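Glycerophosphodiester phosphodiesterase (Thermotoga maritima, PDB 1O1Z) belongs to the glycerophosphoryl diester phosphodiesterase family of the TIM-barrel clan and carries a bound sodium ion. Local coordinates at residues Gly43-Val48 against Ile105-Ile110; Gly54-Ser59 against Thr91-Val96; Glu98-Asp103 against Lys124-Leu129. All coordinates share one frame; numbering follows the deposited sequence.

Contact 1. Residues Gly43-Val48 against Ile105-Ile110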
ATOM      1  N   GLY A  43       9.565  -2.997  -4.096  1.00  8.77           N
ATOM      2  CA  GLY A  43       8.232  -3.119  -4.640  1.00  8.69           C
ATOM      3  C   GLY A  43       7.513  -1.788  -4.668  1.00  8.18           C
ATOM      4  O   GLY A  43       8.139  -0.739  -4.580  1.00  8.09           O
ATOM      5  N   VAL A  44       6.198  -1.848  -4.775  1.00  8.04           N
ATOM      6  CA  VAL A  44       5.368  -0.666  -4.888  1.00  7.20           C
ATOM      7  C   VAL A  44       4.117  -0.834  -4.074  1.00  9.42           C
ATOM      8  O   VAL A  44       3.727  -1.960  -3.790  1.00  9.67           O
ATOM      9  CB  VAL A  44       4.990  -0.379  -6.354  1.00  7.90           C
ATOM     10  CG1 VAL A  44       6.219  -0.089  -7.235  1.00 10.35           C
ATOM     11  CG2 VAL A  44       4.172  -1.529  -6.968  1.00 11.42           C
ATOM     12  N   GLU A  45       3.523   0.276  -3.679  1.00  8.61           N
ATOM     13  CA  GLU A  45       2.186   0.318  -3.087  1.00  8.78           C
ATOM     14  C   GLU A  45       1.276   0.970  -4.102  1.00 10.57           C
ATOM     15  O   GLU A  45       1.666   1.926  -4.801  1.00 11.22           O
ATOM     16  CB  GLU A  45       2.232   1.100  -1.769  1.00 13.17           C
ATOM     17  CG  GLU A  45       0.932   1.218  -1.008  1.00 16.20           C
ATOM     18  CD  GLU A  45      -0.015   2.308  -1.507  1.00 24.45           C
ATOM     19  OE1 GLU A  45       0.427   3.267  -2.184  1.00 20.41           O
ATOM     20  OE2 GLU A  45      -1.241   2.204  -1.209  1.00 28.68           O
ATOM     21  N   LEU A  46       0.045   0.478  -4.187  1.00 10.32           N
ATOM     22  CA  LEU A  46      -0.932   1.054  -5.103  1.00  9.37           C
ATOM     23  C   LEU A  46      -2.330   0.894  -4.549  1.00 11.88           C
ATOM     24  O   LEU A  46      -2.536   0.164  -3.585  1.00 12.25           O
ATOM     25  CB  LEU A  46      -0.779   0.423  -6.480  1.00 10.72           C
ATOM     26  CG  LEU A  46      -0.931  -1.089  -6.603  1.00 11.49           C
ATOM     27  CD1 LEU A  46      -2.397  -1.529  -6.567  1.00 15.46           C
ATOM     28  CD2 LEU A  46      -0.273  -1.587  -7.873  1.00 13.81           C
ATOM     29  N   ASP A  47      -3.299   1.571  -5.162  1.00 10.54           N
ATOM     30  CA  ASP A  47      -4.657   1.663  -4.683  1.00  9.79           C
ATOM     31  C   ASP A  47      -5.611   1.105  -5.722  1.00 11.55           C
ATOM     32  O   ASP A  47      -5.468   1.444  -6.885  1.00 13.24           O
ATOM     33  CB  ASP A  47      -5.005   3.127  -4.498  1.00 10.67           C
ATOM     34  CG  ASP A  47      -3.986   3.831  -3.654  1.00 16.86           C
ATOM     35  OD1 ASP A  47      -3.176   4.664  -4.153  1.00 13.33           O
ATOM     36  OD2 ASP A  47      -3.861   3.482  -2.454  1.00 19.37           O
ATOM     37  N   VAL A  48      -6.574   0.276  -5.298  1.00  8.92           N
ATOM     38  CA  VAL A  48      -7.508  -0.350  -6.225  1.00 10.21           C
ATOM     39  C   VAL A  48      -8.968  -0.061  -5.932  1.00 10.59           C
ATOM     40  O   VAL A  48      -9.404   0.029  -4.771  1.00 10.65           O
ATOM     41  CB  VAL A  48      -7.298  -1.886  -6.362  1.00 10.78           C
ATOM     42  CG1 VAL A  48      -5.947  -2.187  -6.960  1.00 12.73           C
ATOM     43  CG2 VAL A  48      -7.509  -2.629  -5.058  1.00 11.83           C
ATOM     44  N   ILE A 105       7.557  -6.891  -4.510  1.00  8.60           N
ATOM     45  CA  ILE A 105       6.355  -6.843  -3.681  1.00  8.98           C
ATOM     46  C   ILE A 105       5.368  -5.866  -4.270  1.00 10.51           C
ATOM     47  O   ILE A 105       5.743  -4.740  -4.662  1.00  9.83           O
ATOM     48  CB  ILE A 105       6.745  -6.407  -2.248  1.00 10.71           C
ATOM     49  CG1 ILE A 105       7.683  -7.456  -1.635  1.00 13.53           C
ATOM     50  CG2 ILE A 105       5.538  -6.079  -1.387  1.00 10.99           C
ATOM     51  CD1 ILE A 105       8.377  -6.987  -0.379  1.00 16.59           C
ATOM     52  N   ILE A 106       4.098  -6.237  -4.267  1.00  8.94           N
ATOM     53  CA  ILE A 106       3.040  -5.280  -4.544  1.00  8.47           C
ATOM     54  C   ILE A 106       2.100  -5.223  -3.343  1.00  9.19           C
ATOM     55  O   ILE A 106       1.480  -6.229  -2.979  1.00  9.56           O
ATOM     56  CB  ILE A 106       2.250  -5.606  -5.813  1.00  9.48           C
ATOM     57  CG1 ILE A 106       3.168  -5.669  -7.041  1.00 10.23           C
ATOM     58  CG2 ILE A 106       1.200  -4.560  -6.064  1.00  9.87           C
ATOM     59  CD1 ILE A 106       2.455  -6.180  -8.294  1.00 13.21           C
ATOM     60  N   ASN A 107       2.042  -4.071  -2.713  1.00  9.15           N
ATOM     61  CA  ASN A 107       1.138  -3.796  -1.613  1.00  8.03           C
ATOM     62  C   ASN A 107      -0.097  -3.168  -2.219  1.00  9.55           C
ATOM     63  O   ASN A 107      -0.054  -2.048  -2.686  1.00  9.76           O
ATOM     64  CB  ASN A 107       1.808  -2.879  -0.591  1.00  9.23           C
ATOM     65  CG  ASN A 107       0.895  -2.372   0.456  1.00 11.22           C
ATOM     66  OD1 ASN A 107       1.163  -1.304   1.014  1.00 15.60           O
ATOM     67  ND2 ASN A 107      -0.171  -3.112   0.773  1.00 10.97           N
ATOM     68  N   ILE A 108      -1.182  -3.940  -2.256  1.00  9.40           N
ATOM     69  CA  ILE A 108      -2.448  -3.498  -2.820  1.00  8.10           C
ATOM     70  C   ILE A 108      -3.331  -2.964  -1.719  1.00 10.60           C
ATOM     71  O   ILE A 108      -3.790  -3.726  -0.885  1.00  9.67           O
ATOM     72  CB  ILE A 108      -3.140  -4.696  -3.515  1.00  9.18           C
ATOM     73  CG1 ILE A 108      -2.272  -5.296  -4.619  1.00 10.60           C
ATOM     74  CG2 ILE A 108      -4.492  -4.312  -4.084  1.00 10.28           C
ATOM     75  CD1 ILE A 108      -2.733  -6.642  -5.112  1.00 11.34           C
ATOM     76  N   GLU A 109      -3.594  -1.659  -1.731  1.00 10.12           N
ATOM     77  CA  GLU A 109      -4.523  -1.060  -0.793  1.00  9.46           C
ATOM     78  C   GLU A 109      -5.909  -1.128  -1.401  1.00 10.69           C
ATOM     79  O   GLU A 109      -6.181  -0.549  -2.454  1.00 11.33           O
ATOM     80  CB  GLU A 109      -4.163   0.376  -0.408  1.00 12.38           C
ATOM     81  CG  GLU A 109      -5.186   0.917   0.588  1.00 14.08           C
ATOM     82  CD  GLU A 109      -5.030   2.351   1.031  1.00 16.03           C
ATOM     83  OE1 GLU A 109      -3.976   2.968   0.795  1.00 20.39           O
ATOM     84  OE2 GLU A 109      -6.018   2.866   1.614  1.00 17.46           O
ATOM     85  N   ILE A 110      -6.805  -1.800  -0.697  1.00 11.24           N
ATOM     86  CA  ILE A 110      -8.183  -1.937  -1.130  1.00 10.49           C
ATOM     87  C   ILE A 110      -8.932  -0.689  -0.703  1.00 10.56           C
ATOM     88  O   ILE A 110      -9.106  -0.437   0.497  1.00 11.81           O
ATOM     89  CB  ILE A 110      -8.842  -3.148  -0.473  1.00 12.40           C
ATOM     90  CG1 ILE A 110      -7.990  -4.408  -0.582  1.00 19.30           C
ATOM     91  CG2 ILE A 110     -10.241  -3.312  -1.073  1.00 13.84           C
ATOM     92  CD1 ILE A 110      -7.949  -4.956  -1.911  1.00 18.08           C
TER
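L46 meets I106 over the middle of this parallel strand pair. L46 CD2 rests 3.8 Å from I106 CG2. The L46 chi1 of 58° sets CG between the backbone N and the carbonyl carbon, and chi2 then swings CD2 over toward the neighbouring strand. V48 continues the apolar row. Its CG2 lies 3.6 Å from I108 CG2 and 3.9 Å from I110 CD1, so one methyl bridges two isoleucines. V44 adds a looser touch to I106.

Beneath these side chains runs the backbone pairing. V44 N, L46 N and V48 N donate to I105 O, N107 O and E109 O. N107 N and E109 N answer by donating to V44 O and L46 O. The two strand axes diverge by only 12°. At the start of the pair, G43 CA comes 3.0 Å from I105 O, a CA-H...O contact.

E45, D47, N107 and E109 make most of the other face polar; I105, at its start, packs on I14, L16 and I130. N107 OD1 lies 3.2 Å from E45 CG, while N107 ND2 turns to I130 O and S132 OG. E109 is extended and runs alongside D47, pointing the same way. Their carboxylate planes are 76° apart. E109 OE1 is 3.3 Å from D47 OD2 and 3.5 Å from E45 OE2. Three acidic groups thus crowd together without hydrogen bonds between them. E109 OE2 forms a salt bridge with K111, and D47 OD1 accepts from N28. This acidic group lies toward the C-terminal ends of the strands, the end where TIM barrels carry their active sites.

In the barrel, strand 14-18 flanks 43-50 and strand 129-133 flanks 105-110. Helix 93-99 covers the apolar face, with L93 on I108 and V96 on both L46 and I106.

Contact 2. Residues Gly54-Ser59 against Thr91-Val96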
ATOM      1  N   GLY A  54     -16.792  -3.583 -13.617  1.00 12.32           N
ATOM      2  CA  GLY A  54     -16.422  -4.492 -12.557  1.00 13.63           C
ATOM      3  C   GLY A  54     -14.985  -4.964 -12.606  1.00 14.51           C
ATOM      4  O   GLY A  54     -14.630  -6.012 -12.040  1.00 16.05           O
ATOM      5  N   LYS A  55     -14.144  -4.182 -13.285  1.00 12.09           N
ATOM      6  CA  LYS A  55     -12.733  -4.506 -13.402  1.00 12.87           C
ATOM      7  C   LYS A  55     -11.942  -3.724 -12.367  1.00 10.72           C
ATOM      8  O   LYS A  55     -12.353  -2.634 -11.960  1.00 11.35           O
ATOM      9  CB  LYS A  55     -12.228  -4.172 -14.805  1.00 13.37           C
ATOM     10  CG  LYS A  55     -13.062  -4.786 -15.961  1.00 19.47           C
ATOM     11  CD  LYS A  55     -13.222  -6.274 -15.849  1.00 28.06           C
ATOM     12  CE  LYS A  55     -13.813  -6.857 -17.132  1.00 36.87           C
ATOM     13  NZ  LYS A  55     -14.200  -8.286 -16.952  1.00 40.09           N
ATOM     14  N   VAL A  56     -10.811  -4.288 -11.952  1.00 11.10           N
ATOM     15  CA  VAL A  56      -9.983  -3.703 -10.900  1.00  8.62           C
ATOM     16  C   VAL A  56      -9.050  -2.695 -11.534  1.00  9.32           C
ATOM     17  O   VAL A  56      -8.150  -3.073 -12.311  1.00 11.95           O
ATOM     18  CB  VAL A  56      -9.203  -4.738 -10.121  1.00 10.89           C
ATOM     19  CG1 VAL A  56      -8.409  -4.051  -9.009  1.00 11.54           C
ATOM     20  CG2 VAL A  56     -10.124  -5.771  -9.519  1.00 12.54           C
ATOM     21  N   VAL A  57      -9.289  -1.428 -11.215  1.00  9.32           N
ATOM     22  CA  VAL A  57      -8.531  -0.282 -11.727  1.00  9.91           C
ATOM     23  C   VAL A  57      -7.664   0.307 -10.617  1.00  9.95           C
ATOM     24  O   VAL A  57      -8.013   0.246  -9.452  1.00 10.68           O
ATOM     25  CB  VAL A  57      -9.526   0.797 -12.257  1.00 15.30           C
ATOM     26  CG1 VAL A  57      -8.858   2.158 -12.501  1.00 20.61           C
ATOM     27  CG2 VAL A  57     -10.176   0.256 -13.531  1.00 17.05           C
ATOM     28  N   VAL A  58      -6.540   0.898 -10.998  1.00  8.93           N
ATOM     29  CA  VAL A  58      -5.597   1.487 -10.044  1.00  8.94           C
ATOM     30  C   VAL A  58      -5.872   3.001  -9.967  1.00 10.37           C
ATOM     31  O   VAL A  58      -5.604   3.751 -10.905  1.00 10.37           O
ATOM     32  CB  VAL A  58      -4.156   1.196 -10.424  1.00  9.32           C
ATOM     33  CG1 VAL A  58      -3.191   1.831  -9.408  1.00 12.05           C
ATOM     34  CG2 VAL A  58      -3.912  -0.300 -10.524  1.00 11.96           C
ATOM     35  N   SER A  59      -6.456   3.456  -8.857  1.00 10.09           N
ATOM     36  CA  SER A  59      -6.735   4.867  -8.641  1.00 10.90           C
ATOM     37  C   SER A  59      -6.914   5.106  -7.152  1.00 11.18           C
ATOM     38  O   SER A  59      -7.761   4.476  -6.530  1.00 12.30           O
ATOM     39  CB  SER A  59      -8.021   5.281  -9.355  1.00 12.40           C
ATOM     40  OG  SER A  59      -8.286   6.681  -9.150  1.00 12.79           O
ATOM     41  N   THR A  91      -4.306   2.602 -15.301  1.00 10.36           N
ATOM     42  CA  THR A  91      -4.029   1.204 -15.506  1.00  9.20           C
ATOM     43  C   THR A  91      -4.874   0.291 -14.628  1.00 11.05           C
ATOM     44  O   THR A  91      -5.607   0.740 -13.773  1.00 11.79           O
ATOM     45  CB  THR A  91      -2.508   0.941 -15.348  1.00 14.52           C
ATOM     46  OG1 THR A  91      -2.159  -0.372 -15.808  1.00 15.85           O
ATOM     47  CG2 THR A  91      -2.040   1.006 -13.934  1.00 14.68           C
ATOM     48  N   THR A  92      -4.816  -0.985 -14.939  1.00 12.73           N
ATOM     49  CA  THR A  92      -5.568  -2.003 -14.205  1.00 11.23           C
ATOM     50  C   THR A  92      -4.597  -2.830 -13.393  1.00 10.61           C
ATOM     51  O   THR A  92      -3.403  -2.896 -13.682  1.00 10.93           O
ATOM     52  CB  THR A  92      -6.302  -2.910 -15.148  1.00 12.95           C
ATOM     53  OG1 THR A  92      -5.381  -3.598 -16.005  1.00 13.42           O
ATOM     54  CG2 THR A  92      -7.229  -2.096 -16.101  1.00 20.49           C
ATOM     55  N   LEU A  93      -5.113  -3.497 -12.372  1.00 10.51           N
ATOM     56  CA  LEU A  93      -4.262  -4.372 -11.577  1.00  9.66           C
ATOM     57  C   LEU A  93      -3.648  -5.479 -12.441  1.00 10.59           C
ATOM     58  O   LEU A  93      -2.471  -5.798 -12.301  1.00 12.12           O
ATOM     59  CB  LEU A  93      -5.055  -4.923 -10.394  1.00 12.16           C
ATOM     60  CG  LEU A  93      -4.255  -5.797  -9.447  1.00 11.39           C
ATOM     61  CD1 LEU A  93      -3.110  -4.963  -8.811  1.00 13.23           C
ATOM     62  CD2 LEU A  93      -5.178  -6.372  -8.379  1.00 12.14           C
ATOM     63  N   LYS A  94      -4.450  -6.045 -13.337  1.00 11.17           N
ATOM     64  CA  LYS A  94      -3.949  -7.025 -14.298  1.00 12.89           C
ATOM     65  C   LYS A  94      -2.694  -6.537 -15.048  1.00 12.03           C
ATOM     66  O   LYS A  94      -1.684  -7.275 -15.184  1.00 11.98           O
ATOM     67  CB  LYS A  94      -5.046  -7.383 -15.300  1.00 13.32           C
ATOM     68  CG  LYS A  94      -4.601  -8.256 -16.489  1.00 20.48           C
ATOM     69  CD  LYS A  94      -5.789  -8.616 -17.373  1.00 24.49           C
ATOM     70  CE  LYS A  94      -5.359  -9.451 -18.586  1.00 32.92           C
ATOM     71  NZ  LYS A  94      -4.524  -8.649 -19.530  1.00 40.21           N
ATOM     72  N   GLU A  95      -2.746  -5.305 -15.551  1.00 10.89           N
ATOM     73  CA  GLU A  95      -1.619  -4.721 -16.281  1.00 11.32           C
ATOM     74  C   GLU A  95      -0.383  -4.493 -15.400  1.00 10.75           C
ATOM     75  O   GLU A  95       0.759  -4.684 -15.841  1.00 11.78           O
ATOM     76  CB  GLU A  95      -2.057  -3.421 -16.961  1.00 14.99           C
ATOM     77  CG  GLU A  95      -3.020  -3.664 -18.090  1.00 16.95           C
ATOM     78  CD  GLU A  95      -3.563  -2.405 -18.716  1.00 31.84           C
ATOM     79  OE1 GLU A  95      -4.143  -1.562 -17.994  1.00 23.92           O
ATOM     80  OE2 GLU A  95      -3.420  -2.269 -19.944  1.00 35.46           O
ATOM     81  N   VAL A  96      -0.594  -4.122 -14.140  1.00  9.76           N
ATOM     82  CA  VAL A  96       0.540  -3.977 -13.224  1.00  8.77           C
ATOM     83  C   VAL A  96       1.262  -5.312 -13.068  1.00 10.13           C
ATOM     84  O   VAL A  96       2.488  -5.367 -13.127  1.00 11.08           O
ATOM     85  CB  VAL A  96       0.115  -3.410 -11.865  1.00 10.71           C
ATOM     86  CG1 VAL A  96       1.289  -3.346 -10.928  1.00 12.44           C
ATOM     87  CG2 VAL A  96      -0.502  -2.027 -12.036  1.00 11.24           C
TER
HETATM   88  O   HOH W   1      -7.392  -5.634 -13.228  1.00 13.09           O
HETATM   89  O   HOH W   2      -3.673   3.922 -12.854  1.00 12.14           O
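V56 and V58 hold the start of helix 93-99, where T92 and E95 form a capping box. The short strand 56-58 lies antiparallel to barrel strand 43-50. It meets the helix start through a single backbone bridge, V57 with T92.

Two hydrogen bonds make the bridge. V58 N donates to T91 O at 2.9 Å. L93 N donates to V56 O at 3.1 Å, from a position above the carbonyl plane, 38° out of it.

Water extends the pairing on both sides. Water 1 donates to V56 O and accepts from K94 N. Water 2 links V58 O to T91 N in the same way.

The apolar contacts are few. V56 and L93 lie side by side, with V56 CG1 3.7 Å from L93 CB. V58 CG2 reaches V96 CG2 at 4.1 Å. Both valines also pack on strand 43-50, V56 on V48 and V58 on L46.

The cap is made within 91-96. With chi1 at 61°, T92 OG1 faces the first turn and accepts from E95 N at 3.2 Å. In return E95 OE1, which also has a salt bridge to K83, takes the T92 N-H on its anti lone pair, 3.2 Å from T92 N.

Contact 3. Residues Glu98-Asp103 against Lys124-Leu129. With NA (sodium ion), chain B.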
ATOM      1  N   GLU A  98       1.454  -7.704 -15.150  1.00 12.29           N
ATOM      2  CA  GLU A  98       2.182  -7.998 -16.393  1.00 13.23           C
ATOM      3  C   GLU A  98       3.501  -7.237 -16.517  1.00 14.03           C
ATOM      4  O   GLU A  98       4.389  -7.648 -17.276  1.00 17.45           O
ATOM      5  CB  GLU A  98       1.265  -7.682 -17.593  1.00 14.75           C
ATOM      6  CG  GLU A  98       0.121  -8.662 -17.713  1.00 19.21           C
ATOM      7  CD  GLU A  98      -0.992  -8.230 -18.667  1.00 30.14           C
ATOM      8  OE1 GLU A  98      -0.939  -7.113 -19.226  1.00 27.90           O
ATOM      9  OE2 GLU A  98      -1.937  -9.027 -18.846  1.00 32.19           O
ATOM     10  N   ASN A  99       3.639  -6.134 -15.791  1.00 12.67           N
ATOM     11  CA  ASN A  99       4.784  -5.227 -15.904  1.00 14.20           C
ATOM     12  C   ASN A  99       5.732  -5.130 -14.696  1.00 17.98           C
ATOM     13  O   ASN A  99       6.783  -4.461 -14.763  1.00 17.58           O
ATOM     14  CB  ASN A  99       4.262  -3.852 -16.310  1.00 16.83           C
ATOM     15  CG  ASN A  99       3.768  -3.844 -17.738  1.00 21.29           C
ATOM     16  OD1 ASN A  99       4.582  -3.837 -18.674  1.00 24.55           O
ATOM     17  ND2 ASN A  99       2.448  -3.894 -17.929  1.00 14.34           N
ATOM     18  N   VAL A 100       5.379  -5.808 -13.607  1.00 13.17           N
ATOM     19  CA  VAL A 100       6.195  -5.856 -12.400  1.00 14.66           C
ATOM     20  C   VAL A 100       6.456  -7.324 -12.065  1.00 15.10           C
ATOM     21  O   VAL A 100       5.518  -8.100 -11.886  1.00 17.11           O
ATOM     22  CB  VAL A 100       5.487  -5.161 -11.212  1.00 12.32           C
ATOM     23  CG1 VAL A 100       6.305  -5.287  -9.921  1.00 15.60           C
ATOM     24  CG2 VAL A 100       5.235  -3.689 -11.537  1.00 14.88           C
ATOM     25  N   SER A 101       7.723  -7.690 -12.032  1.00 12.69           N
ATOM     26  CA  SER A 101       8.145  -9.053 -11.749  1.00 15.24           C
ATOM     27  C   SER A 101       7.627  -9.506 -10.395  1.00 13.83           C
ATOM     28  O   SER A 101       7.619  -8.743  -9.443  1.00 11.89           O
ATOM     29  CB  SER A 101       9.672  -9.133 -11.769  1.00 15.90           C
ATOM     30  OG  SER A 101      10.143 -10.316 -11.133  1.00 23.74           O
ATOM     31  N   ASP A 102       7.235 -10.768 -10.308  1.00 13.66           N
ATOM     32  CA  ASP A 102       6.746 -11.341  -9.064  1.00 15.27           C
ATOM     33  C   ASP A 102       7.806 -11.585  -8.005  1.00 12.73           C
ATOM     34  O   ASP A 102       7.469 -12.035  -6.906  1.00 14.67           O
ATOM     35  CB  ASP A 102       5.933 -12.610  -9.330  1.00 18.63           C
ATOM     36  CG  ASP A 102       6.753 -13.758  -9.837  1.00 22.94           C
ATOM     37  OD1 ASP A 102       7.994 -13.671 -10.094  1.00 24.90           O
ATOM     38  OD2 ASP A 102       6.188 -14.840 -10.056  1.00 31.49           O
ATOM     39  N   ASP A 103       9.063 -11.255  -8.293  1.00 12.95           N
ATOM     40  CA  ASP A 103      10.062 -11.150  -7.240  1.00 12.08           C
ATOM     41  C   ASP A 103       9.962  -9.845  -6.463  1.00 13.77           C
ATOM     42  O   ASP A 103      10.597  -9.694  -5.405  1.00 17.08           O
ATOM     43  CB  ASP A 103      11.462 -11.225  -7.823  0.65 15.05           C
ATOM     44  CG  ASP A 103      11.774 -12.578  -8.404  0.65 24.96           C
ATOM     45  OD1 ASP A 103      12.129 -12.641  -9.598  0.65 33.03           O
ATOM     46  OD2 ASP A 103      11.679 -13.634  -7.743  0.65 37.62           O
ATOM     47  N   LYS A 124      -4.868 -14.781  -7.269  1.00 11.55           N
ATOM     48  CA  LYS A 124      -4.615 -16.191  -6.980  1.00 12.95           C
ATOM     49  C   LYS A 124      -3.351 -16.712  -7.555  1.00 19.92           C
ATOM     50  O   LYS A 124      -2.647 -17.491  -6.895  1.00 25.71           O
ATOM     51  CB  LYS A 124      -5.768 -17.077  -7.460  1.00 13.19           C
ATOM     52  CG  LYS A 124      -6.903 -17.026  -6.483  1.00 15.80           C
ATOM     53  CD  LYS A 124      -8.050 -17.934  -6.867  1.00 18.14           C
ATOM     54  CE  LYS A 124      -9.114 -17.919  -5.784  1.00 21.55           C
ATOM     55  NZ  LYS A 124     -10.367 -18.556  -6.264  1.00 26.48           N
ATOM     56  N   LYS A 125      -3.054 -16.269  -8.763  1.00 16.59           N
ATOM     57  CA  LYS A 125      -1.896 -16.748  -9.506  1.00 24.31           C
ATOM     58  C   LYS A 125      -0.554 -16.125  -9.090  1.00 23.19           C
ATOM     59  O   LYS A 125       0.508 -16.619  -9.476  1.00 27.36           O
ATOM     60  CB  LYS A 125      -2.112 -16.428 -10.979  1.00 22.77           C
ATOM     61  CG  LYS A 125      -2.180 -14.928 -11.289  1.00 24.53           C
ATOM     62  CD  LYS A 125      -2.468 -14.648 -12.741  1.00 36.67           C
ATOM     63  CE  LYS A 125      -3.142 -13.295 -12.911  1.00 41.60           C
ATOM     64  NZ  LYS A 125      -4.612 -13.346 -12.603  1.00 37.73           N
ATOM     65  N   ARG A 126      -0.608 -15.023  -8.352  1.00 18.44           N
ATOM     66  CA  ARG A 126       0.541 -14.152  -8.176  1.00 18.93           C
ATOM     67  C   ARG A 126       1.060 -14.188  -6.738  1.00 14.27           C
ATOM     68  O   ARG A 126       0.269 -14.031  -5.820  1.00 16.36           O
ATOM     69  CB  ARG A 126       0.031 -12.756  -8.509  1.00 20.70           C
ATOM     70  CG  ARG A 126       0.939 -11.669  -8.218  1.00 22.96           C
ATOM     71  CD  ARG A 126       1.948 -11.523  -9.238  1.00 25.98           C
ATOM     72  NE  ARG A 126       2.797 -10.396  -8.930  1.00 20.24           N
ATOM     73  CZ  ARG A 126       3.492  -9.745  -9.830  1.00 16.98           C
ATOM     74  NH1 ARG A 126       3.407 -10.078 -11.138  1.00 23.72           N
ATOM     75  NH2 ARG A 126       4.270  -8.763  -9.421  1.00 19.97           N
ATOM     76  N   LYS A 127       2.368 -14.363  -6.537  1.00 12.21           N
ATOM     77  CA  LYS A 127       2.975 -14.261  -5.213  1.00  9.03           C
ATOM     78  C   LYS A 127       3.494 -12.837  -4.874  1.00  9.96           C
ATOM     79  O   LYS A 127       3.386 -11.896  -5.675  1.00 10.04           O
ATOM     80  CB  LYS A 127       4.103 -15.281  -5.032  1.00 11.10           C
ATOM     81  CG  LYS A 127       5.365 -14.974  -5.818  1.00 10.36           C
ATOM     82  CD  LYS A 127       6.481 -15.958  -5.655  1.00 11.36           C
ATOM     83  CE  LYS A 127       7.653 -15.613  -6.588  1.00 14.76           C
ATOM     84  NZ  LYS A 127       8.663 -16.666  -6.705  1.00 18.91           N
ATOM     85  N   ASN A 128       3.982 -12.684  -3.653  1.00  8.47           N
ATOM     86  CA  ASN A 128       4.552 -11.427  -3.145  1.00  8.98           C
ATOM     87  C   ASN A 128       3.572 -10.256  -3.153  1.00 11.27           C
ATOM     88  O   ASN A 128       3.930  -9.132  -3.483  1.00 12.12           O
ATOM     89  CB  ASN A 128       5.872 -11.090  -3.849  1.00  9.71           C
ATOM     90  CG  ASN A 128       7.029 -11.879  -3.275  1.00 11.89           C
ATOM     91  OD1 ASN A 128       7.158 -11.982  -2.033  1.00 13.80           O
ATOM     92  ND2 ASN A 128       7.892 -12.377  -4.131  1.00 13.38           N
ATOM     93  N   LEU A 129       2.361 -10.516  -2.699  1.00  8.23           N
ATOM     94  CA  LEU A 129       1.350  -9.501  -2.503  1.00  7.49           C
ATOM     95  C   LEU A 129       1.097  -9.280  -1.026  1.00 10.12           C
ATOM     96  O   LEU A 129       1.132 -10.240  -0.224  1.00 11.36           O
ATOM     97  CB  LEU A 129       0.042  -9.921  -3.153  1.00  8.20           C
ATOM     98  CG  LEU A 129       0.140 -10.185  -4.628  1.00  9.86           C
ATOM     99  CD1 LEU A 129      -1.197 -10.628  -5.155  1.00 12.26           C
ATOM    100  CD2 LEU A 129       0.649  -8.963  -5.410  1.00 12.29           C
TER
HETATM  101 NA    NA B 602      -1.477 -14.827  -4.706  1.00 15.17          NA
HETATM  102  O   HOH W   3       3.809 -15.094  -9.083  1.00 23.84           O
HETATM  103  O   HOH W   4      -3.104 -13.793  -3.309  1.00 21.69           O
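R126 points the end of its guanidinium at the V100 carbonyl, and this is the tight part of the contact. Both terminal nitrogens of the guanidinium donate to one atom: R126 NH2 lies 2.8 Å from V100 O and R126 NH1 3.0 Å from it. V100 O sits almost in the guanidinium plane. NH1 approaches nearly along the C=O axis, while NH2 comes from well above the carbonyl plane. The R126 chain leaves its backbone with chi1 at 171° and bends at chi2 (80°), which carries the group to V100. D102 CA lies over one guanidinium face, offset toward its rim, and D102 CB is 3.8 Å from R126 CZ. Nearby, N128 ND2 donates to D102 O at 2.8 Å. That bond is almost straight (179°) and lies in both the amide and the carbonyl plane.

The outer side is looser. K127 crosses D102 with its CE 3.8 Å from D102 OD2, but K127 NZ stays 4.5 Å from D102 OD2, too far for a salt bridge. A water joins D102 to the K127 backbone: water 3 donates to D102 OD2 at 2.6 Å and accepts from K127 N.

The R126 backbone has a separate task. R126 O binds the sodium ion at 2.2 Å, together with S123 O and water 4. I106 packs against the R126 side chain, and F97 O takes a weak bond from NH1.

Main-chain carbonyls therefore do most of the work here. They receive the arginine and asparagine N-H groups and serve the sodium. The positive charge of R126 probably polarises V100 O, and the sodium probably polarises R126 O.

Contact 1 is the most central, a buried strand pair of the barrel wall, with regular backbone pairing, an apolar outer face and acidic groups on the other. Contact 2 is also buried but lies farther from the chain centre. It has a single backbone bridge, which waters extend. Contact 3 is partly buried, with an exposed rim, and is held by side chains that donate to carbonyls. Helix 93-99 starts in contact 2, and the loop that follows it makes contact 3 before strand 105-110 begins. D47 O probably accepts from S59 N, joining contacts 1 and 2 in one sheet. I106 N probably donates to N128 O, tying the contact 3 loop to strand 105-110 where strand 129-133 begins.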